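Long-range contact in Tas1 (Pseudomonas aeruginosa, PDB 6OX6), which pyrophosphorylates adenosine nucleotides to make (p)ppApp, depleting ADP and ATP in competitor cells as an exported type VI secretion toxin: residues 243-253 with 283-294. Sequence-based numbering, arbitrary orientation. Where two conformers were deposited one is given.
Sequences TQVPKGFEKVY and IKSRERAMQKIN. With ACT (acetate ion), chain D.
F249 plugs into helix 286-294 as a knob into a hole formed by R286, A289, M290 and I293. The selenomethionine M290 lies across one face of the ring: its CG stands 3.5 Å from the F249 ring centroid in a CH-pi contact, and its SE, 4.4 Å from that centroid, makes this a Met-aromatic pair as well. I293 CD1 comes in the ring plane instead, meeting the edge at F249 CD1 (3.5 Å). With CG anti to the backbone N (chi1 174°), the F249 ring is carried across to the longer helix. M290 then bends at chi3, and its methyl CE ends against V245 CG2, while P246 presses CG onto I293 CG2 at 3.7 Å.

One turn further along, Y253 reaches the lead-in to helix 286-294. Its OH donates to K284 O at 2.6 Å, in the carbonyl plane, beside the methyl I283 CG2. The R286 guanidinium lies over the Y253 ring face in a cation-pi contact, CZ 4.8 Å from the centroid, and pairs at its edge with E250 in a salt bridge doubtful in detail, being modelled too short with E250 in two conformers. At the other end N294 ND2 donates to Q244 O (2.9 Å), nearly straight at 161°, and T243 OG1 donates more loosely to E287 OE1.

Behind this layer, a type II turn from P246 to F249 leads into helix 249-253, with G248 as N-cap. S285 N-caps the other helix through a weak bond from R288 N. The R288 guanidinium grips one oxygen of an acetate, probably from the crystallisation liquor, at its edge; K284 NZ, salt-bridged to D306, bonds that oxygen weakly.

Buried F249, M290 and I293 thus supply the apolar grip, while Y253 and N294, bonding main-chain carbonyls, probably fix the register.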
ATOM      1  N   THR A 243      14.583  -7.490 -19.893  1.00 91.98           N
ATOM      2  CA  THR A 243      13.740  -7.665 -18.714  1.00 90.74           C
ATOM      3  C   THR A 243      13.399  -9.142 -18.448  1.00 88.24           C
ATOM      4  O   THR A 243      12.776  -9.803 -19.271  1.00 87.88           O
ATOM      5  CB  THR A 243      12.439  -6.863 -18.847  1.00 89.98           C
ATOM      6  OG1 THR A 243      11.517  -7.281 -17.834  1.00 89.15           O
ATOM      7  CG2 THR A 243      11.826  -7.059 -20.237  1.00 90.67           C
ATOM      8  N   GLN A 244      13.867  -9.665 -17.323  1.00 87.08           N
ATOM      9  CA  GLN A 244      13.699 -11.085 -17.021  1.00 86.02           C
ATOM     10  C   GLN A 244      12.353 -11.599 -16.511  1.00 80.56           C
ATOM     11  O   GLN A 244      11.897 -11.219 -15.432  1.00 82.27           O
ATOM     12  CB  GLN A 244      14.805 -11.543 -16.061  1.00 94.81           C
ATOM     13  CG  GLN A 244      16.211 -11.196 -16.524  1.00104.73           C
ATOM     14  CD  GLN A 244      16.793 -12.242 -17.454  1.00112.11           C
ATOM     15  OE1 GLN A 244      16.382 -13.402 -17.437  1.00112.34           O
ATOM     16  NE2 GLN A 244      17.756 -11.835 -18.272  1.00115.98           N
ATOM     17  N   VAL A 245      11.727 -12.468 -17.303  1.00 74.51           N
ATOM     18  CA  VAL A 245      10.480 -13.123 -16.883  1.00 70.80           C
ATOM     19  C   VAL A 245      10.740 -13.868 -15.576  1.00 70.35           C
ATOM     20  O   VAL A 245      11.777 -14.545 -15.456  1.00 71.86           O
ATOM     21  CB  VAL A 245       9.987 -14.080 -17.978  1.00 67.85           C
ATOM     22  CG1 VAL A 245       8.659 -14.696 -17.603  1.00 52.21           C
ATOM     23  CG2 VAL A 245       9.881 -13.364 -19.333  1.00 66.40           C
ATOM     24  N   PRO A 246       9.894 -13.742 -14.558  1.00 67.97           N
ATOM     25  CA  PRO A 246      10.145 -14.479 -13.316  1.00 64.45           C
ATOM     26  C   PRO A 246       9.727 -15.933 -13.463  1.00 60.38           C
ATOM     27  O   PRO A 246       8.837 -16.277 -14.241  1.00 59.74           O
ATOM     28  CB  PRO A 246       9.285 -13.749 -12.273  1.00 61.88           C
ATOM     29  CG  PRO A 246       8.914 -12.422 -12.911  1.00 60.37           C
ATOM     30  CD  PRO A 246       8.831 -12.734 -14.386  1.00 63.74           C
ATOM     31  N   LYS A 247      10.408 -16.795 -12.711  1.00 60.03           N
ATOM     32  CA  LYS A 247      10.104 -18.219 -12.757  1.00 61.16           C
ATOM     33  C   LYS A 247       8.685 -18.462 -12.263  1.00 58.71           C
ATOM     34  O   LYS A 247       8.286 -17.956 -11.210  1.00 61.29           O
ATOM     35  CB  LYS A 247      11.102 -19.007 -11.911  1.00 68.07           C
ATOM     36  CG  LYS A 247      12.537 -18.965 -12.423  1.00 74.73           C
ATOM     37  CD  LYS A 247      12.957 -20.286 -13.097  1.00 80.37           C
ATOM     38  CE  LYS A 247      12.422 -21.539 -12.378  1.00 82.50           C
ATOM     39  NZ  LYS A 247      13.074 -22.809 -12.869  1.00 82.47           N
ATOM     40  N   GLY A 248       7.920 -19.235 -13.019  1.00 53.53           N
ATOM     41  CA  GLY A 248       6.542 -19.476 -12.659  1.00 52.98           C
ATOM     42  C   GLY A 248       5.617 -18.307 -12.896  1.00 52.01           C
ATOM     43  O   GLY A 248       4.457 -18.361 -12.470  1.00 50.97           O
ATOM     44  N   PHE A 249       6.076 -17.273 -13.606  1.00 52.65           N
ATOM     45  CA  PHE A 249       5.279 -16.060 -13.756  1.00 51.82           C
ATOM     46  C   PHE A 249       3.950 -16.334 -14.432  1.00 52.70           C
ATOM     47  O   PHE A 249       2.897 -15.907 -13.945  1.00 48.82           O
ATOM     48  CB  PHE A 249       6.036 -15.002 -14.550  1.00 55.51           C
ATOM     49  CG  PHE A 249       5.203 -13.792 -14.848  1.00 58.68           C
ATOM     50  CD1 PHE A 249       5.107 -12.769 -13.921  1.00 55.89           C
ATOM     51  CD2 PHE A 249       4.500 -13.682 -16.037  1.00 61.13           C
ATOM     52  CE1 PHE A 249       4.329 -11.660 -14.171  1.00 56.27           C
ATOM     53  CE2 PHE A 249       3.722 -12.563 -16.297  1.00 62.33           C
ATOM     54  CZ  PHE A 249       3.641 -11.548 -15.359  1.00 59.25           C
ATOM     55  N   GLU A 250       3.978 -17.033 -15.577  1.00 57.57           N
ATOM     56  CA  GLU A 250       2.751 -17.222 -16.346  0.50 55.62           C
ATOM     57  C   GLU A 250       1.757 -18.100 -15.607  1.00 55.35           C
ATOM     58  O   GLU A 250       0.543 -17.895 -15.727  1.00 54.15           O
ATOM     59  CB  GLU A 250       3.060 -17.820 -17.717  0.50 56.45           C
ATOM     60  CG  GLU A 250       1.876 -17.799 -18.689  0.50 55.75           C
ATOM     61  CD  GLU A 250       1.292 -16.412 -18.880  0.50 53.13           C
ATOM     62  OE1 GLU A 250       2.076 -15.466 -19.098  0.50 50.88           O
ATOM     63  OE2 GLU A 250       0.051 -16.271 -18.827  0.50 50.64           O
ATOM     64  N   LYS A 251       2.240 -19.074 -14.839  1.00 57.66           N
ATOM     65  CA  LYS A 251       1.327 -19.874 -14.036  1.00 58.89           C
ATOM     66  C   LYS A 251       0.556 -18.997 -13.050  1.00 58.94           C
ATOM     67  O   LYS A 251      -0.658 -19.153 -12.889  1.00 58.70           O
ATOM     68  CB  LYS A 251       2.093 -20.979 -13.302  1.00 65.90           C
ATOM     69  CG  LYS A 251       1.200 -21.822 -12.408  1.00 70.47           C
ATOM     70  CD  LYS A 251       1.957 -22.625 -11.358  1.00 73.99           C
ATOM     71  CE  LYS A 251       1.238 -23.947 -11.079  1.00 75.85           C
ATOM     72  NZ  LYS A 251       2.081 -24.918 -10.319  1.00 77.32           N
ATOM     73  N   VAL A 252       1.232 -18.053 -12.393  1.00 58.22           N
ATOM     74  CA  VAL A 252       0.516 -17.164 -11.484  1.00 48.10           C
ATOM     75  C   VAL A 252      -0.383 -16.214 -12.266  1.00 52.58           C
ATOM     76  O   VAL A 252      -1.562 -16.037 -11.932  1.00 53.63           O
ATOM     77  CB  VAL A 252       1.496 -16.394 -10.584  1.00 52.99           C
ATOM     78  CG1 VAL A 252       0.756 -15.266  -9.877  1.00 50.59           C
ATOM     79  CG2 VAL A 252       2.126 -17.326  -9.558  1.00 48.22           C
ATOM     80  N   TYR A 253       0.150 -15.609 -13.333  1.00 50.50           N
ATOM     81  CA  TYR A 253      -0.595 -14.587 -14.071  1.00 51.06           C
ATOM     82  C   TYR A 253      -1.943 -15.096 -14.578  1.00 52.65           C
ATOM     83  O   TYR A 253      -2.912 -14.324 -14.625  1.00 50.61           O
ATOM     84  CB  TYR A 253       0.245 -14.071 -15.237  1.00 50.36           C
ATOM     85  CG  TYR A 253      -0.173 -12.708 -15.771  1.00 53.14           C
ATOM     86  CD1 TYR A 253      -1.029 -12.607 -16.859  1.00 52.08           C
ATOM     87  CD2 TYR A 253       0.301 -11.519 -15.191  1.00 53.04           C
ATOM     88  CE1 TYR A 253      -1.416 -11.377 -17.363  1.00 52.36           C
ATOM     89  CE2 TYR A 253      -0.078 -10.280 -15.683  1.00 53.76           C
ATOM     90  CZ  TYR A 253      -0.940 -10.214 -16.781  1.00 55.81           C
ATOM     91  OH  TYR A 253      -1.332  -8.993 -17.298  1.00 54.69           O
ATOM     92  N   ILE A 283      -6.652  -6.413 -14.978  1.00 49.85           N
ATOM     93  CA  ILE A 283      -5.504  -7.128 -14.437  1.00 60.42           C
ATOM     94  C   ILE A 283      -4.248  -6.291 -14.642  1.00 52.03           C
ATOM     95  O   ILE A 283      -4.114  -5.585 -15.646  1.00 49.83           O
ATOM     96  CB  ILE A 283      -5.421  -8.507 -15.122  1.00 64.29           C
ATOM     97  CG1 ILE A 283      -6.168  -9.554 -14.305  1.00 67.96           C
ATOM     98  CG2 ILE A 283      -3.999  -8.956 -15.377  1.00 64.96           C
ATOM     99  CD1 ILE A 283      -7.661  -9.341 -14.266  1.00 70.04           C
ATOM    100  N   LYS A 284      -3.331  -6.333 -13.673  1.00 48.41           N
ATOM    101  CA  LYS A 284      -2.088  -5.580 -13.814  1.00 52.32           C
ATOM    102  C   LYS A 284      -1.412  -5.943 -15.131  1.00 58.34           C
ATOM    103  O   LYS A 284      -1.370  -7.111 -15.515  1.00 47.55           O
ATOM    104  CB  LYS A 284      -1.144  -5.870 -12.646  1.00 50.02           C
ATOM    105  CG  LYS A 284       0.075  -4.957 -12.598  1.00 51.08           C
ATOM    106  CD  LYS A 284       0.827  -5.067 -11.275  1.00 52.05           C
ATOM    107  CE  LYS A 284       0.839  -3.714 -10.558  1.00 58.51           C
ATOM    108  NZ  LYS A 284      -0.540  -3.173 -10.315  1.00 63.00           N
ATOM    109  N   SER A 285      -0.892  -4.936 -15.833  1.00 47.47           N
ATOM    110  CA  SER A 285      -0.253  -5.211 -17.115  1.00 52.66           C
ATOM    111  C   SER A 285       0.975  -6.083 -16.918  1.00 51.27           C
ATOM    112  O   SER A 285       1.639  -6.033 -15.873  1.00 46.71           O
ATOM    113  CB  SER A 285       0.151  -3.915 -17.827  1.00 56.35           C
ATOM    114  OG  SER A 285       1.501  -3.549 -17.523  1.00 55.37           O
ATOM    115  N   ARG A 286       1.288  -6.857 -17.962  1.00 50.57           N
ATOM    116  CA  ARG A 286       2.341  -7.863 -17.905  1.00 50.38           C
ATOM    117  C   ARG A 286       3.686  -7.263 -17.497  1.00 49.17           C
ATOM    118  O   ARG A 286       4.309  -7.717 -16.532  1.00 47.54           O
ATOM    119  CB  ARG A 286       2.456  -8.573 -19.261  1.00 53.07           C
ATOM    120  CG  ARG A 286       3.561  -9.650 -19.330  1.00 56.78           C
ATOM    121  CD  ARG A 286       3.430 -10.571 -20.587  1.00 64.48           C
ATOM    122  NE  ARG A 286       2.972 -11.903 -20.204  1.00 64.93           N
ATOM    123  CZ  ARG A 286       1.731 -12.340 -20.395  1.00 64.11           C
ATOM    124  NH1 ARG A 286       0.842 -11.544 -20.984  1.00 67.34           N
ATOM    125  NH2 ARG A 286       1.375 -13.558 -20.002  1.00 60.61           N
ATOM    126  N   GLU A 287       4.160  -6.252 -18.240  1.00 50.19           N
ATOM    127  CA  GLU A 287       5.482  -5.689 -17.968  1.00 53.37           C
ATOM    128  C   GLU A 287       5.563  -5.129 -16.561  1.00 51.01           C
ATOM    129  O   GLU A 287       6.582  -5.283 -15.875  1.00 53.06           O
ATOM    130  CB  GLU A 287       5.827  -4.585 -18.974  1.00 55.46           C
ATOM    131  CG  GLU A 287       7.274  -4.053 -18.884  1.00 61.47           C
ATOM    132  CD  GLU A 287       8.341  -5.064 -19.346  1.00 72.55           C
ATOM    133  OE1 GLU A 287       9.473  -5.021 -18.799  1.00 76.38           O
ATOM    134  OE2 GLU A 287       8.057  -5.882 -20.261  1.00 75.61           O
ATOM    135  N   ARG A 288       4.512  -4.446 -16.125  1.00 46.34           N
ATOM    136  CA  ARG A 288       4.563  -3.832 -14.807  1.00 45.28           C
ATOM    137  C   ARG A 288       4.502  -4.900 -13.727  1.00 46.45           C
ATOM    138  O   ARG A 288       5.222  -4.819 -12.725  1.00 43.77           O
ATOM    139  CB  ARG A 288       3.426  -2.825 -14.667  1.00 44.46           C
ATOM    140  CG  ARG A 288       3.676  -1.542 -15.483  1.00 47.94           C
ATOM    141  CD  ARG A 288       2.474  -0.618 -15.448  1.00 54.88           C
ATOM    142  NE  ARG A 288       2.094  -0.307 -14.074  1.00 63.16           N
ATOM    143  CZ  ARG A 288       2.465   0.778 -13.405  1.00 66.06           C
ATOM    144  NH1 ARG A 288       3.227   1.697 -13.979  1.00 67.46           N
ATOM    145  NH2 ARG A 288       2.062   0.940 -12.153  1.00 65.69           N
ATOM    146  N   ALA A 289       3.668  -5.920 -13.939  1.00 43.26           N
ATOM    147  CA  ALA A 289       3.594  -7.037 -13.011  1.00 45.61           C
ATOM    148  C   ALA A 289       4.961  -7.682 -12.856  1.00 47.14           C
ATOM    149  O   ALA A 289       5.416  -7.928 -11.738  1.00 44.95           O
ATOM    150  CB  ALA A 289       2.567  -8.055 -13.504  1.00 48.27           C
HETATM  151  N   MSE A 290       5.647  -7.921 -13.971  1.00 43.54           N
HETATM  152  CA  MSE A 290       6.970  -8.511 -13.911  1.00 47.92           C
HETATM  153  C   MSE A 290       8.003  -7.640 -13.245  1.00 46.57           C
HETATM  154  O   MSE A 290       8.807  -8.141 -12.456  1.00 46.02           O
HETATM  155  CB  MSE A 290       7.475  -8.910 -15.315  1.00 45.95           C
HETATM  156  CG  MSE A 290       6.765 -10.123 -15.894  1.00 48.61           C
HETATM  157 SE   MSE A 290       6.942 -10.286 -17.808  0.45 52.42          SE
HETATM  158  CE  MSE A 290       8.869 -10.144 -17.938  1.00 50.60           C
ATOM    159  N   GLN A 291       7.961  -6.342 -13.529  1.00 42.57           N
ATOM    160  CA  GLN A 291       8.892  -5.396 -12.930  1.00 45.06           C
ATOM    161  C   GLN A 291       8.670  -5.330 -11.422  1.00 40.94           C
ATOM    162  O   GLN A 291       9.626  -5.256 -10.649  1.00 39.14           O
ATOM    163  CB  GLN A 291       8.725  -4.009 -13.550  1.00 53.41           C
ATOM    164  CG  GLN A 291       9.485  -3.816 -14.852  1.00 69.90           C
ATOM    165  CD  GLN A 291      10.955  -4.165 -14.726  1.00 80.62           C
ATOM    166  OE1 GLN A 291      11.315  -5.171 -14.112  1.00 83.98           O
ATOM    167  NE2 GLN A 291      11.812  -3.335 -15.306  1.00 83.02           N
ATOM    168  N   LYS A 292       7.406  -5.355 -11.007  1.00 39.23           N
ATOM    169  CA  LYS A 292       7.073  -5.304  -9.580  1.00 37.97           C
ATOM    170  C   LYS A 292       7.470  -6.597  -8.868  1.00 37.22           C
ATOM    171  O   LYS A 292       7.996  -6.564  -7.744  1.00 38.99           O
ATOM    172  CB  LYS A 292       5.582  -5.023  -9.408  1.00 39.51           C
ATOM    173  CG  LYS A 292       5.132  -4.890  -7.971  1.00 40.59           C
ATOM    174  CD  LYS A 292       3.721  -4.338  -7.908  1.00 46.43           C
ATOM    175  CE  LYS A 292       3.349  -3.899  -6.497  1.00 49.50           C
ATOM    176  NZ  LYS A 292       2.008  -3.251  -6.496  1.00 52.19           N
ATOM    177  N   ILE A 293       7.243  -7.748  -9.504  1.00 38.12           N
ATOM    178  CA  ILE A 293       7.707  -9.014  -8.930  1.00 38.58           C
ATOM    179  C   ILE A 293       9.217  -9.009  -8.763  1.00 38.14           C
ATOM    180  O   ILE A 293       9.743  -9.443  -7.729  1.00 37.56           O
ATOM    181  CB  ILE A 293       7.268 -10.196  -9.807  1.00 39.44           C
ATOM    182  CG1 ILE A 293       5.769 -10.428  -9.623  1.00 43.87           C
ATOM    183  CG2 ILE A 293       8.126 -11.452  -9.477  1.00 39.89           C
ATOM    184  CD1 ILE A 293       5.121 -11.226 -10.791  1.00 41.06           C
ATOM    185  N   ASN A 294       9.941  -8.560  -9.796  1.00 39.10           N
ATOM    186  CA  ASN A 294      11.398  -8.568  -9.736  1.00 39.43           C
ATOM    187  C   ASN A 294      11.946  -7.564  -8.721  1.00 49.26           C
ATOM    188  O   ASN A 294      12.942  -7.856  -8.045  1.00 45.63           O
ATOM    189  CB  ASN A 294      11.987  -8.284 -11.122  1.00 40.95           C
ATOM    190  CG  ASN A 294      11.727  -9.419 -12.117  1.00 42.42           C
ATOM    191  OD1 ASN A 294      11.546 -10.570 -11.730  1.00 45.41           O
ATOM    192  ND2 ASN A 294      11.720  -9.085 -13.410  1.00 43.88           N
TER
HETATM  193  C   ACT D 502      -1.045  -0.778 -12.575  1.00 53.88           C
HETATM  194  O   ACT D 502       0.154  -0.955 -12.205  1.00 54.78           O
HETATM  195  OXT ACT D 502      -2.003  -0.338 -11.899  1.00 53.70           O
HETATM  196  CH3 ACT D 502      -1.365  -1.166 -14.080  1.00 52.83           C